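Local atomic coordinates of chitinase (Thermococcus chitonophagus, PDB entry 5XSX), a protein that probably cleaves chitin internally as an endochitinase, this piece of the longer protein pairing a beta-sandwich with a mainly helical domain that holds a chain of N-acetylglucosamine units. Residues M207-K212 with G372-T377; K212-T217 with I249-S254; A2-S7 with T14-L19; L307-G312 with Y479-Y484. All blocks are in the same frame, centred on the assembly; numbering follows the deposited sequence.

Interaction 1 of 4, residues M207-K212 with G372-T377. With NAG (2-acetamido-2-deoxy-beta-D-glucopyranose), chain C; NAG (2-acetamido-2-deoxy-beta-D-glucopyranose), chain B.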
# COMPACT_ATOMS: atom_id res chain seq x y z
N MET A 207 13.58 1.68 -4.73
CA MET A 207 14.97 2.02 -4.99
C MET A 207 15.10 2.71 -6.35
O MET A 207 15.76 3.74 -6.48
CB MET A 207 15.85 0.77 -4.95
CG MET A 207 16.14 0.25 -3.55
SD MET A 207 17.46 1.15 -2.72
CE MET A 207 18.84 0.80 -3.80
N ALA A 208 14.45 2.13 -7.35
CA ALA A 208 14.48 2.67 -8.71
C ALA A 208 13.78 4.02 -8.78
O ALA A 208 14.23 4.92 -9.49
CB ALA A 208 13.83 1.70 -9.68
N LEU A 209 12.69 4.16 -8.04
CA LEU A 209 11.92 5.40 -8.03
C LEU A 209 12.74 6.55 -7.44
O LEU A 209 12.83 7.63 -8.03
CB LEU A 209 10.62 5.22 -7.25
CG LEU A 209 9.70 6.44 -7.19
CD1 LEU A 209 9.30 6.87 -8.59
CD2 LEU A 209 8.47 6.14 -6.34
N ALA A 210 13.33 6.31 -6.28
CA ALA A 210 14.11 7.32 -5.58
C ALA A 210 15.33 7.75 -6.39
O ALA A 210 15.77 8.89 -6.31
CB ALA A 210 14.53 6.81 -4.21
N ALA A 211 15.87 6.82 -7.17
CA ALA A 211 17.03 7.10 -8.01
C ALA A 211 16.68 8.10 -9.11
O ALA A 211 17.42 9.05 -9.36
CB ALA A 211 17.57 5.81 -8.62
N LYS A 212 15.54 7.88 -9.76
CA LYS A 212 15.08 8.76 -10.83
C LYS A 212 14.65 10.12 -10.30
O LYS A 212 14.90 11.15 -10.93
CB LYS A 212 13.92 8.10 -11.59
CG LYS A 212 13.21 9.02 -12.57
CD LYS A 212 14.15 9.51 -13.65
CE LYS A 212 13.51 10.61 -14.49
NZ LYS A 212 14.47 11.19 -15.47
N GLY A 372 11.29 13.64 -18.10
CA GLY A 372 12.64 13.14 -18.17
C GLY A 372 12.70 11.64 -18.39
O GLY A 372 13.63 10.97 -17.94
N GLY A 373 11.71 11.11 -19.10
CA GLY A 373 11.62 9.69 -19.34
C GLY A 373 11.47 8.93 -18.04
O GLY A 373 12.17 7.94 -17.80
N HIS A 374 10.55 9.39 -17.20
CA HIS A 374 10.37 8.84 -15.86
C HIS A 374 10.02 7.36 -15.88
O HIS A 374 10.70 6.55 -15.25
CB HIS A 374 9.29 9.62 -15.12
CG HIS A 374 9.17 9.27 -13.67
ND1 HIS A 374 8.47 8.17 -13.22
CD2 HIS A 374 9.67 9.87 -12.56
CE1 HIS A 374 8.54 8.11 -11.90
NE2 HIS A 374 9.26 9.13 -11.48
N VAL A 375 8.96 7.01 -16.60
CA VAL A 375 8.47 5.63 -16.64
C VAL A 375 9.49 4.62 -17.19
O VAL A 375 9.72 3.59 -16.57
CB VAL A 375 7.16 5.54 -17.45
CG1 VAL A 375 6.76 4.09 -17.67
CG2 VAL A 375 6.05 6.30 -16.74
N PRO A 376 10.11 4.90 -18.36
CA PRO A 376 11.05 3.88 -18.86
C PRO A 376 12.28 3.68 -17.97
O PRO A 376 12.79 2.57 -17.88
CB PRO A 376 11.45 4.41 -20.23
CG PRO A 376 11.22 5.87 -20.16
CD PRO A 376 10.01 6.03 -19.30
N THR A 377 12.74 4.75 -17.31
CA THR A 377 13.90 4.65 -16.43
C THR A 377 13.63 3.73 -15.25
O THR A 377 14.42 2.83 -14.96
CB THR A 377 14.32 6.03 -15.88
OG1 THR A 377 13.18 6.72 -15.37
CG2 THR A 377 14.97 6.87 -16.97
C1 NAG C . 18.19 15.21 -14.50
C2 NAG C . 16.94 14.49 -14.94
C3 NAG C . 15.80 14.70 -14.00
C4 NAG C . 16.13 14.75 -12.53
C5 NAG C . 17.56 15.13 -12.14
C6 NAG C . 17.91 14.49 -10.83
C7 NAG C . 16.36 14.04 -17.36
C8 NAG C . 15.98 14.57 -18.75
N2 NAG C . 16.57 14.98 -16.26
O1 NAG C . 19.19 14.89 -15.38
O3 NAG C . 14.83 13.62 -14.20
O4 NAG C . 15.29 15.76 -11.97
O5 NAG C . 18.57 14.76 -13.14
O6 NAG C . 18.03 15.48 -9.82
O7 NAG C . 16.48 12.85 -17.16
C1 NAG B . 14.26 15.21 -11.13
C2 NAG B . 13.75 16.33 -10.28
C3 NAG B . 12.45 16.05 -9.63
C4 NAG B . 11.44 15.63 -10.62
C5 NAG B . 11.91 14.39 -11.32
C6 NAG B . 10.89 13.96 -12.33
C7 NAG B . 14.98 18.00 -8.87
C8 NAG B . 16.02 18.29 -7.78
N2 NAG B . 14.73 16.65 -9.25
O3 NAG B . 12.00 17.25 -8.95
O4 NAG B . 10.16 15.38 -9.95
O5 NAG B . 13.21 14.61 -12.00
O6 NAG B . 11.37 12.82 -13.04
O7 NAG B . 14.36 18.92 -9.40
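K212, near the end of helix 203-214, and H374, in the first turn of helix 374-387, bring their backbones to 6.9 Å between CA atoms, with G373 as the N-cap of the second helix. K212 leaves its backbone with CG opposite N (chi1 170°), and a bend at the next bond (chi2 61°) sends the rest of the chain toward the loop ahead of that helix. There NZ donates to G372 O at 2.6 Å, coming from above the carbonyl plane. A second bond runs from K212 NZ to O3 of NAG chain C at 2.8 Å, and a third goes to N174. On the way, CD of K212 passes T377 OG1 at 3.4 Å, the two side chains crossing nearly at a right angle. K212 CG also lies obliquely against the H374 imidazole, 3.6 Å from CD2. L209 CD1 meets the same ring at its edge, 3.6 Å from H374 CE1, while O6 of NAG chain B sits in the ring plane. Both ring nitrogens are engaged, NE2 by E213 and ND1 weakly by D333, which fixes the ring's rotation. Three oxygens round one buried ammonium thus tie loop, helix and sugar together, consistent with polysaccharide binding.

Interaction 2 of 4, residues K212-T217 with I249-S254. With NAG (2-acetamido-2-deoxy-beta-D-glucopyranose), chain D; NAG (2-acetamido-2-deoxy-beta-D-glucopyranose), chain E; NAG (2-acetamido-2-deoxy-beta-D-glucopyranose), chain B; NAG (2-acetamido-2-deoxy-beta-D-glucopyranose), chain C.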
# COMPACT_ATOMS: atom_id res chain seq x y z
N LYS A 212 15.54 7.88 -9.76
CA LYS A 212 15.08 8.76 -10.83
C LYS A 212 14.65 10.12 -10.30
O LYS A 212 14.90 11.15 -10.93
CB LYS A 212 13.92 8.10 -11.59
CG LYS A 212 13.21 9.02 -12.57
CD LYS A 212 14.15 9.51 -13.65
CE LYS A 212 13.51 10.61 -14.49
NZ LYS A 212 14.47 11.19 -15.47
N GLU A 213 14.02 10.13 -9.13
CA GLU A 213 13.46 11.36 -8.58
C GLU A 213 14.52 12.34 -8.09
O GLU A 213 14.41 13.54 -8.34
CB GLU A 213 12.50 11.03 -7.43
CG GLU A 213 11.21 10.36 -7.88
CD GLU A 213 10.33 11.27 -8.73
OE1 GLU A 213 9.41 10.75 -9.39
OE2 GLU A 213 10.56 12.50 -8.72
N ASN A 214 15.55 11.85 -7.40
CA ASN A 214 16.54 12.73 -6.80
C ASN A 214 17.85 12.03 -6.43
O ASN A 214 18.51 12.40 -5.46
CB ASN A 214 15.95 13.41 -5.56
CG ASN A 214 16.73 14.63 -5.12
OD1 ASN A 214 17.49 15.20 -5.89
ND2 ASN A 214 16.54 15.03 -3.87
N TRP A 215 18.22 11.01 -7.21
CA TRP A 215 19.45 10.26 -6.98
C TRP A 215 19.57 9.75 -5.54
O TRP A 215 20.67 9.66 -5.00
CB TRP A 215 20.68 11.11 -7.31
CG TRP A 215 20.91 11.33 -8.77
CD1 TRP A 215 20.51 12.40 -9.52
CD2 TRP A 215 21.62 10.45 -9.66
NE1 TRP A 215 20.92 12.24 -10.82
CE2 TRP A 215 21.60 11.06 -10.94
CE3 TRP A 215 22.26 9.22 -9.51
CZ2 TRP A 215 22.20 10.47 -12.05
CZ3 TRP A 215 22.86 8.64 -10.61
CH2 TRP A 215 22.82 9.27 -11.87
N GLY A 216 18.43 9.43 -4.93
CA GLY A 216 18.42 9.04 -3.53
C GLY A 216 19.06 7.70 -3.27
O GLY A 216 19.62 7.47 -2.20
N THR A 217 18.99 6.81 -4.25
CA THR A 217 19.45 5.44 -4.06
C THR A 217 20.41 4.98 -5.15
O THR A 217 20.47 3.79 -5.48
CB THR A 217 18.27 4.46 -4.01
OG1 THR A 217 17.50 4.58 -5.22
CG2 THR A 217 17.38 4.76 -2.82
N ILE A 249 13.92 12.30 -1.14
CA ILE A 249 14.52 11.59 -2.26
C ILE A 249 13.47 10.92 -3.15
O ILE A 249 13.79 10.39 -4.21
CB ILE A 249 15.53 10.53 -1.78
CG1 ILE A 249 14.83 9.49 -0.91
CG2 ILE A 249 16.67 11.19 -1.03
CD1 ILE A 249 15.75 8.39 -0.42
N PHE A 250 12.22 10.94 -2.70
CA PHE A 250 11.12 10.39 -3.49
C PHE A 250 10.35 11.50 -4.18
O PHE A 250 9.46 11.24 -5.00
CB PHE A 250 10.18 9.56 -2.61
CG PHE A 250 10.79 8.29 -2.11
CD1 PHE A 250 10.85 7.16 -2.91
CD2 PHE A 250 11.30 8.21 -0.82
CE1 PHE A 250 11.42 5.99 -2.45
CE2 PHE A 250 11.87 7.04 -0.35
CZ PHE A 250 11.92 5.93 -1.17
N GLN A 251 10.70 12.74 -3.85
CA GLN A 251 10.06 13.92 -4.41
C GLN A 251 8.54 13.89 -4.22
O GLN A 251 7.79 14.12 -5.17
CB GLN A 251 10.40 14.08 -5.89
CG GLN A 251 11.86 14.45 -6.15
CD GLN A 251 12.22 15.80 -5.56
OE1 GLN A 251 11.41 16.73 -5.57
NE2 GLN A 251 13.44 15.91 -5.05
N VAL A 252 8.10 13.59 -3.01
CA VAL A 252 6.68 13.61 -2.68
C VAL A 252 6.23 15.03 -2.37
O VAL A 252 6.63 15.61 -1.36
CB VAL A 252 6.36 12.70 -1.48
CG1 VAL A 252 4.90 12.85 -1.07
CG2 VAL A 252 6.68 11.25 -1.81
N GLU A 253 5.41 15.59 -3.26
CA GLU A 253 4.95 16.97 -3.11
C GLU A 253 4.09 17.14 -1.88
O GLU A 253 3.53 16.18 -1.36
CB GLU A 253 4.18 17.41 -4.36
CG GLU A 253 5.04 17.52 -5.61
CD GLU A 253 4.23 17.92 -6.84
OE1 GLU A 253 2.98 17.84 -6.78
OE2 GLU A 253 4.84 18.30 -7.85
N SER A 254 3.98 18.38 -1.41
CA SER A 254 3.21 18.69 -0.21
C SER A 254 1.73 18.42 -0.42
O SER A 254 1.03 17.99 0.51
CB SER A 254 3.43 20.15 0.19
OG SER A 254 2.81 20.44 1.43
C1 NAG D . 8.81 15.73 -9.97
C2 NAG D . 7.67 16.26 -10.78
C3 NAG D . 6.41 16.34 -10.00
C4 NAG D . 6.05 15.05 -9.32
C5 NAG D . 7.22 14.46 -8.56
C6 NAG D . 6.88 13.09 -8.11
C7 NAG D . 8.51 17.75 -12.69
C8 NAG D . 8.87 19.15 -13.25
N2 NAG D . 8.02 17.61 -11.31
O3 NAG D . 5.35 16.73 -10.90
O4 NAG D . 4.96 15.29 -8.37
O5 NAG D . 8.45 14.40 -9.35
O6 NAG D . 6.91 12.21 -9.23
O7 NAG D . 8.63 16.77 -13.40
C1 NAG E . 3.73 14.81 -8.86
C2 NAG E . 2.82 14.57 -7.68
C3 NAG E . 1.37 14.51 -8.01
C4 NAG E . 0.91 15.54 -8.97
C5 NAG E . 1.80 15.56 -10.21
C6 NAG E . 1.37 16.63 -11.13
C7 NAG E . 3.86 13.26 -5.80
C8 NAG E . 4.25 11.91 -5.17
N2 NAG E . 3.19 13.30 -7.09
O3 NAG E . 0.63 14.66 -6.77
O4 NAG E . -0.46 15.24 -9.36
O5 NAG E . 3.20 15.81 -9.84
O6 NAG E . 1.15 17.85 -10.40
O7 NAG E . 4.11 14.31 -5.20
C1 NAG B . 14.26 15.21 -11.13
C2 NAG B . 13.75 16.33 -10.28
C3 NAG B . 12.45 16.05 -9.63
C4 NAG B . 11.44 15.63 -10.62
C5 NAG B . 11.91 14.39 -11.32
C6 NAG B . 10.89 13.96 -12.33
C7 NAG B . 14.98 18.00 -8.87
C8 NAG B . 16.02 18.29 -7.78
N2 NAG B . 14.73 16.65 -9.25
O3 NAG B . 12.00 17.25 -8.95
O4 NAG B . 10.16 15.38 -9.95
O5 NAG B . 13.21 14.61 -12.00
O6 NAG B . 11.37 12.82 -13.04
O7 NAG B . 14.36 18.92 -9.40
C1 NAG C . 18.19 15.21 -14.50
C2 NAG C . 16.94 14.49 -14.94
C3 NAG C . 15.80 14.70 -14.00
C4 NAG C . 16.13 14.75 -12.53
C5 NAG C . 17.56 15.13 -12.14
C6 NAG C . 17.91 14.49 -10.83
C7 NAG C . 16.36 14.04 -17.36
C8 NAG C . 15.98 14.57 -18.75
N2 NAG C . 16.57 14.98 -16.26
O1 NAG C . 19.19 14.89 -15.38
O3 NAG C . 14.83 13.62 -14.20
O4 NAG C . 15.29 15.76 -11.97
O5 NAG C . 18.57 14.76 -13.14
O6 NAG C . 18.03 15.48 -9.82
O7 NAG C . 16.48 12.85 -17.16
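E213 reaches across to Q251 beside the bound sugars, its OE2 lying 3.2 Å from Q251 CB. The same OE2 is 3.2 Å from O4 of NAG chain B, the oxygen that links this sugar to NAG chain D, so the carboxylate stands next to a glycosidic bond. OE1 of E213 accepts from O6 of NAG chain D at 2.9 Å and also from H374. Further along the sugar chain, E253 N donates to the acetamide O7 of NAG chain E at 2.7 Å. E213, Q251 and E253 thus line the groove holding the linked sugars, consistent with the inferred endochitinase activity. With CG anti to the carbonyl carbon (chi1 -70°) and the chain bent at chi2 (-66°), the E213 side chain folds over the loop backbone, CG 3.5 Å from F250 O. Next to it the amides of N214 and Q251 stand almost perpendicular, 79° apart; ND2 and NE2 come close as two donors without bonding, and N214 ND2 is satisfied by Q242 O. Behind this shell, G216, with no side chain in the way, lets its CA lie against I249 CB at 3.7 Å. Farther out, I249 and F250 pack on helix 288-311, against W289 and against P293 and A296. F250 O is bonded by Y336 of helix 327-338, and W215 O receives a weak bond from W239 of strand 235-239.

Interaction 3 of 4, residues A2-S7 with T14-L19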
# COMPACT_ATOMS: atom_id res chain seq x y z
N ALA A 2 -28.44 -3.11 10.38
CA ALA A 2 -29.60 -3.51 11.16
C ALA A 2 -30.90 -3.20 10.42
O ALA A 2 -31.07 -2.10 9.89
CB ALA A 2 -29.59 -2.84 12.52
N TYR A 3 -31.82 -4.16 10.39
CA TYR A 3 -33.12 -3.95 9.76
C TYR A 3 -34.27 -4.38 10.66
O TYR A 3 -34.11 -5.25 11.52
CB TYR A 3 -33.19 -4.69 8.42
CG TYR A 3 -32.86 -6.16 8.48
CD1 TYR A 3 -33.83 -7.10 8.79
CD2 TYR A 3 -31.57 -6.61 8.20
CE1 TYR A 3 -33.52 -8.45 8.83
CE2 TYR A 3 -31.26 -7.95 8.24
CZ TYR A 3 -32.24 -8.87 8.56
OH TYR A 3 -31.93 -10.21 8.61
N ARG A 4 -35.43 -3.77 10.46
CA ARG A 4 -36.58 -3.98 11.33
C ARG A 4 -37.88 -3.74 10.57
O ARG A 4 -37.97 -2.83 9.75
CB ARG A 4 -36.49 -3.04 12.54
CG ARG A 4 -37.70 -3.06 13.45
CD ARG A 4 -37.67 -1.88 14.41
NE ARG A 4 -37.64 -0.61 13.70
CZ ARG A 4 -38.72 0.05 13.29
NH1 ARG A 4 -39.93 -0.44 13.52
NH2 ARG A 4 -38.59 1.21 12.65
N ILE A 5 -38.89 -4.56 10.85
CA ILE A 5 -40.20 -4.40 10.22
C ILE A 5 -40.96 -3.23 10.82
O ILE A 5 -41.30 -3.24 12.00
CB ILE A 5 -41.06 -5.67 10.35
CG1 ILE A 5 -40.37 -6.87 9.70
CG2 ILE A 5 -42.43 -5.46 9.73
CD1 ILE A 5 -40.28 -6.77 8.19
N VAL A 6 -41.22 -2.21 10.00
CA VAL A 6 -41.99 -1.05 10.44
C VAL A 6 -43.48 -1.36 10.45
O VAL A 6 -44.14 -1.26 11.48
CB VAL A 6 -41.73 0.17 9.55
CG1 VAL A 6 -42.61 1.34 9.98
CG2 VAL A 6 -40.27 0.56 9.59
N SER A 7 -44.00 -1.75 9.28
CA SER A 7 -45.41 -2.06 9.15
C SER A 7 -45.65 -3.21 8.18
O SER A 7 -45.13 -3.21 7.06
CB SER A 7 -46.19 -0.83 8.71
OG SER A 7 -45.80 -0.42 7.41
N THR A 14 -43.03 -2.74 5.10
CA THR A 14 -42.17 -1.59 5.32
C THR A 14 -41.04 -1.94 6.29
O THR A 14 -41.29 -2.26 7.45
CB THR A 14 -42.96 -0.39 5.87
OG1 THR A 14 -44.06 -0.10 5.00
CG2 THR A 14 -42.06 0.84 5.96
N VAL A 15 -39.81 -1.88 5.80
CA VAL A 15 -38.64 -2.22 6.60
C VAL A 15 -37.73 -1.01 6.80
O VAL A 15 -37.46 -0.27 5.85
CB VAL A 15 -37.83 -3.36 5.95
CG1 VAL A 15 -36.66 -3.76 6.84
CG2 VAL A 15 -38.72 -4.56 5.68
N GLU A 16 -37.26 -0.80 8.02
CA GLU A 16 -36.34 0.29 8.31
C GLU A 16 -34.90 -0.20 8.45
O GLU A 16 -34.55 -0.85 9.44
CB GLU A 16 -36.75 1.03 9.59
CG GLU A 16 -35.96 2.30 9.84
CD GLU A 16 -36.17 2.85 11.24
OE1 GLU A 16 -36.28 4.08 11.38
OE2 GLU A 16 -36.21 2.04 12.19
N LEU A 17 -34.08 0.12 7.46
CA LEU A 17 -32.67 -0.25 7.48
C LEU A 17 -31.84 0.83 8.15
O LEU A 17 -31.77 1.96 7.67
CB LEU A 17 -32.17 -0.49 6.05
CG LEU A 17 -30.66 -0.72 5.88
CD1 LEU A 17 -30.22 -1.98 6.61
CD2 LEU A 17 -30.30 -0.79 4.41
N THR A 18 -31.21 0.48 9.27
CA THR A 18 -30.38 1.43 10.01
C THR A 18 -28.90 1.19 9.76
O THR A 18 -28.37 0.13 10.08
CB THR A 18 -30.66 1.37 11.52
OG1 THR A 18 -31.95 1.91 11.80
CG2 THR A 18 -29.61 2.17 12.29
N LEU A 19 -28.24 2.19 9.18
CA LEU A 19 -26.80 2.16 8.99
C LEU A 19 -26.16 3.17 9.93
O LEU A 19 -26.71 4.25 10.16
CB LEU A 19 -26.42 2.48 7.55
CG LEU A 19 -27.02 1.57 6.47
CD1 LEU A 19 -26.48 1.97 5.12
CD2 LEU A 19 -26.73 0.12 6.77
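R4 and E16 find each other because both side chains leave the backbone with CG opposite N (chi1 174° in R4), after which E16 runs on extended while R4 bends at chi3 (58°). R4 NH2 then donates to E16 OE2 at 2.6 Å in a nearly straight hydrogen bond that is part of a salt bridge. The oxygen lies in the guanidinium plane, at its edge, but is itself approached from above the carboxylate plane, and the two flat groups stand close to perpendicular; R4 NE adds a weak, bent bond to the same OE2. V6 CG2 rests against E16 CB at 3.6 Å beside this pair. On the other face of the sheet I5 CD1 touches V15 CG2 at 3.7 Å, and Y3 CB touches V15 CG1.

The backbones pair antiparallel. T18 N donates to A2 O at 2.7 Å and E16 N to R4 O at 2.8 Å. Past I5 the register slips by one residue: V6 N bonds T14 O at 2.6 Å, and S7 N reaches that same carbonyl more weakly. T14 N returns a bond to S7 O, and T14 OG1 donates to S7 OG at 3.0 Å.

V6 and S7 opposite T14 make a classic beta bulge in the hairpin of strands 3-9 and 12-21. Strand 3-9 is at the border of its four-stranded sheet, and strand 80-89 continues the sheet beyond 12-21. L17 packs on I38 and F100 of the second four-stranded sheet, as expected in the core of a two-sheet beta-sandwich.

Interaction 4 of 4, residues L307-G312 with Y479-Y484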
# COMPACT_ATOMS: atom_id res chain seq x y z
N LEU A 307 -7.72 3.08 -8.50
CA LEU A 307 -8.13 2.38 -9.72
C LEU A 307 -9.07 1.23 -9.39
O LEU A 307 -10.09 1.05 -10.05
CB LEU A 307 -6.90 1.86 -10.48
CG LEU A 307 -6.00 2.92 -11.11
CD1 LEU A 307 -4.70 2.30 -11.60
CD2 LEU A 307 -6.72 3.61 -12.25
N TYR A 308 -8.73 0.46 -8.36
CA TYR A 308 -9.56 -0.66 -7.93
C TYR A 308 -10.96 -0.22 -7.52
O TYR A 308 -11.93 -0.96 -7.71
CB TYR A 308 -8.89 -1.41 -6.78
CG TYR A 308 -8.06 -2.60 -7.20
CD1 TYR A 308 -8.66 -3.80 -7.53
CD2 TYR A 308 -6.68 -2.52 -7.24
CE1 TYR A 308 -7.91 -4.89 -7.92
CE2 TYR A 308 -5.91 -3.61 -7.62
CZ TYR A 308 -6.54 -4.79 -7.95
OH TYR A 308 -5.78 -5.88 -8.33
N ALA A 309 -11.06 0.97 -6.95
CA ALA A 309 -12.35 1.49 -6.50
C ALA A 309 -13.24 1.84 -7.68
O ALA A 309 -14.47 1.75 -7.60
CB ALA A 309 -12.14 2.71 -5.61
N ALA A 310 -12.63 2.25 -8.79
CA ALA A 310 -13.36 2.63 -9.98
C ALA A 310 -13.50 1.47 -10.96
O ALA A 310 -14.61 1.08 -11.33
CB ALA A 310 -12.69 3.82 -10.66
N VAL A 311 -12.36 0.92 -11.37
CA VAL A 311 -12.32 -0.16 -12.35
C VAL A 311 -13.00 -1.42 -11.82
O VAL A 311 -13.65 -2.15 -12.57
CB VAL A 311 -10.87 -0.49 -12.75
CG1 VAL A 311 -10.82 -1.58 -13.79
CG2 VAL A 311 -10.17 0.76 -13.27
N GLY A 312 -12.86 -1.67 -10.52
CA GLY A 312 -13.51 -2.80 -9.89
C GLY A 312 -12.90 -4.13 -10.27
O GLY A 312 -11.73 -4.39 -9.97
N TYR A 479 -15.34 11.55 -2.80
CA TYR A 479 -15.62 12.30 -4.02
C TYR A 479 -14.73 11.84 -5.17
O TYR A 479 -15.23 11.57 -6.27
CB TYR A 479 -15.42 13.80 -3.79
CG TYR A 479 -15.77 14.64 -4.99
CD1 TYR A 479 -17.10 14.91 -5.32
CD2 TYR A 479 -14.78 15.17 -5.81
CE1 TYR A 479 -17.43 15.67 -6.42
CE2 TYR A 479 -15.10 15.94 -6.91
CZ TYR A 479 -16.42 16.19 -7.21
OH TYR A 479 -16.74 16.95 -8.31
N HIS A 480 -13.43 11.74 -4.92
CA HIS A 480 -12.47 11.39 -5.96
C HIS A 480 -12.69 9.99 -6.52
O HIS A 480 -12.71 9.80 -7.74
CB HIS A 480 -11.05 11.52 -5.42
CG HIS A 480 -10.63 12.94 -5.15
ND1 HIS A 480 -9.71 13.27 -4.18
CD2 HIS A 480 -11.01 14.10 -5.72
CE1 HIS A 480 -9.54 14.58 -4.16
NE2 HIS A 480 -10.32 15.11 -5.09
N ALA A 481 -12.86 9.01 -5.64
CA ALA A 481 -13.00 7.62 -6.07
C ALA A 481 -14.34 7.37 -6.75
O ALA A 481 -14.46 6.48 -7.59
CB ALA A 481 -12.84 6.68 -4.88
N ARG A 482 -15.35 8.15 -6.39
CA ARG A 482 -16.68 8.01 -6.98
C ARG A 482 -16.71 8.53 -8.41
O ARG A 482 -17.41 7.99 -9.26
CB ARG A 482 -17.72 8.74 -6.14
CG ARG A 482 -19.14 8.26 -6.35
CD ARG A 482 -19.29 6.83 -5.86
NE ARG A 482 -20.64 6.33 -6.05
CZ ARG A 482 -21.64 6.54 -5.20
NH1 ARG A 482 -21.45 7.25 -4.10
NH2 ARG A 482 -22.84 6.03 -5.46
N ASN A 483 -15.93 9.58 -8.66
CA ASN A 483 -15.94 10.25 -9.95
C ASN A 483 -14.75 9.87 -10.82
O ASN A 483 -14.59 10.38 -11.93
CB ASN A 483 -15.99 11.76 -9.76
CG ASN A 483 -17.18 12.21 -8.94
OD1 ASN A 483 -17.03 12.92 -7.94
ND2 ASN A 483 -18.37 11.78 -9.34
N TYR A 484 -13.90 8.99 -10.31
CA TYR A 484 -12.72 8.56 -11.05
C TYR A 484 -13.12 7.61 -12.18
O TYR A 484 -13.74 6.58 -11.95
CB TYR A 484 -11.72 7.88 -10.12
CG TYR A 484 -10.30 7.85 -10.64
CD1 TYR A 484 -9.55 9.01 -10.74
CD2 TYR A 484 -9.71 6.65 -11.03
CE1 TYR A 484 -8.25 8.99 -11.22
CE2 TYR A 484 -8.41 6.62 -11.50
CZ TYR A 484 -7.69 7.79 -11.60
OH TYR A 484 -6.40 7.76 -12.07
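L307 and Y484 meet through their side chains where the two helices end. Y484 swings its ring out with CG opposite the backbone N (chi1 -159°), laying it beside helix 288-311. L307 adopts the other common choice, CG opposite the carbonyl carbon (chi1 -69°), and this brings CD2 to 3.5 Å from Y484 CE2. The methyl arrives in the ring plane, at the edge and not over a face, and the two side chains cross at a slant. A310 CB also lies at the ring edge, 4.1 Å from Y484 CD2. These residues belong to the helical domain, where the last turn of helix 288-311, closed by G312 with positive phi, lies against the C-terminal helix 475-483. Three residues before Y484, A481 CB meets A309 CB at 4.1 Å; with side chains this small the backbones come to about 6.2 Å between the CA atoms of A309 and A481. The hydroxyl of Y484 is bonded to V340 O, which anchors the far end of the ring, and I343 of helix 340-346 touches both L307 and Y484. R482, on helix 475-483, forms a salt bridge to D69 on strand 65-77 of the beta-sandwich.

In the fold
Along the chain interaction 3 comes first and closes within the N-terminal beta-sandwich; the other three lie in the helical domain that follows. Interactions 1 and 2 are neighbours, their centres about 9 Å apart: they share K212 and helix 203-214, touch through H374 and E213, and flank one run of linked sugars, NAG chains B and C meeting both. Interaction 2 starts at the shared K212 and closes before the second segment of interaction 1, whereas the segments of interactions 1 and 4 alternate. Interaction 4 is about 26 Å from interaction 1 and about 30 Å from interaction 3, centre to centre. The hairpin, about 54 Å from interaction 1 between centres, is therefore remote from the sugar-binding cleft.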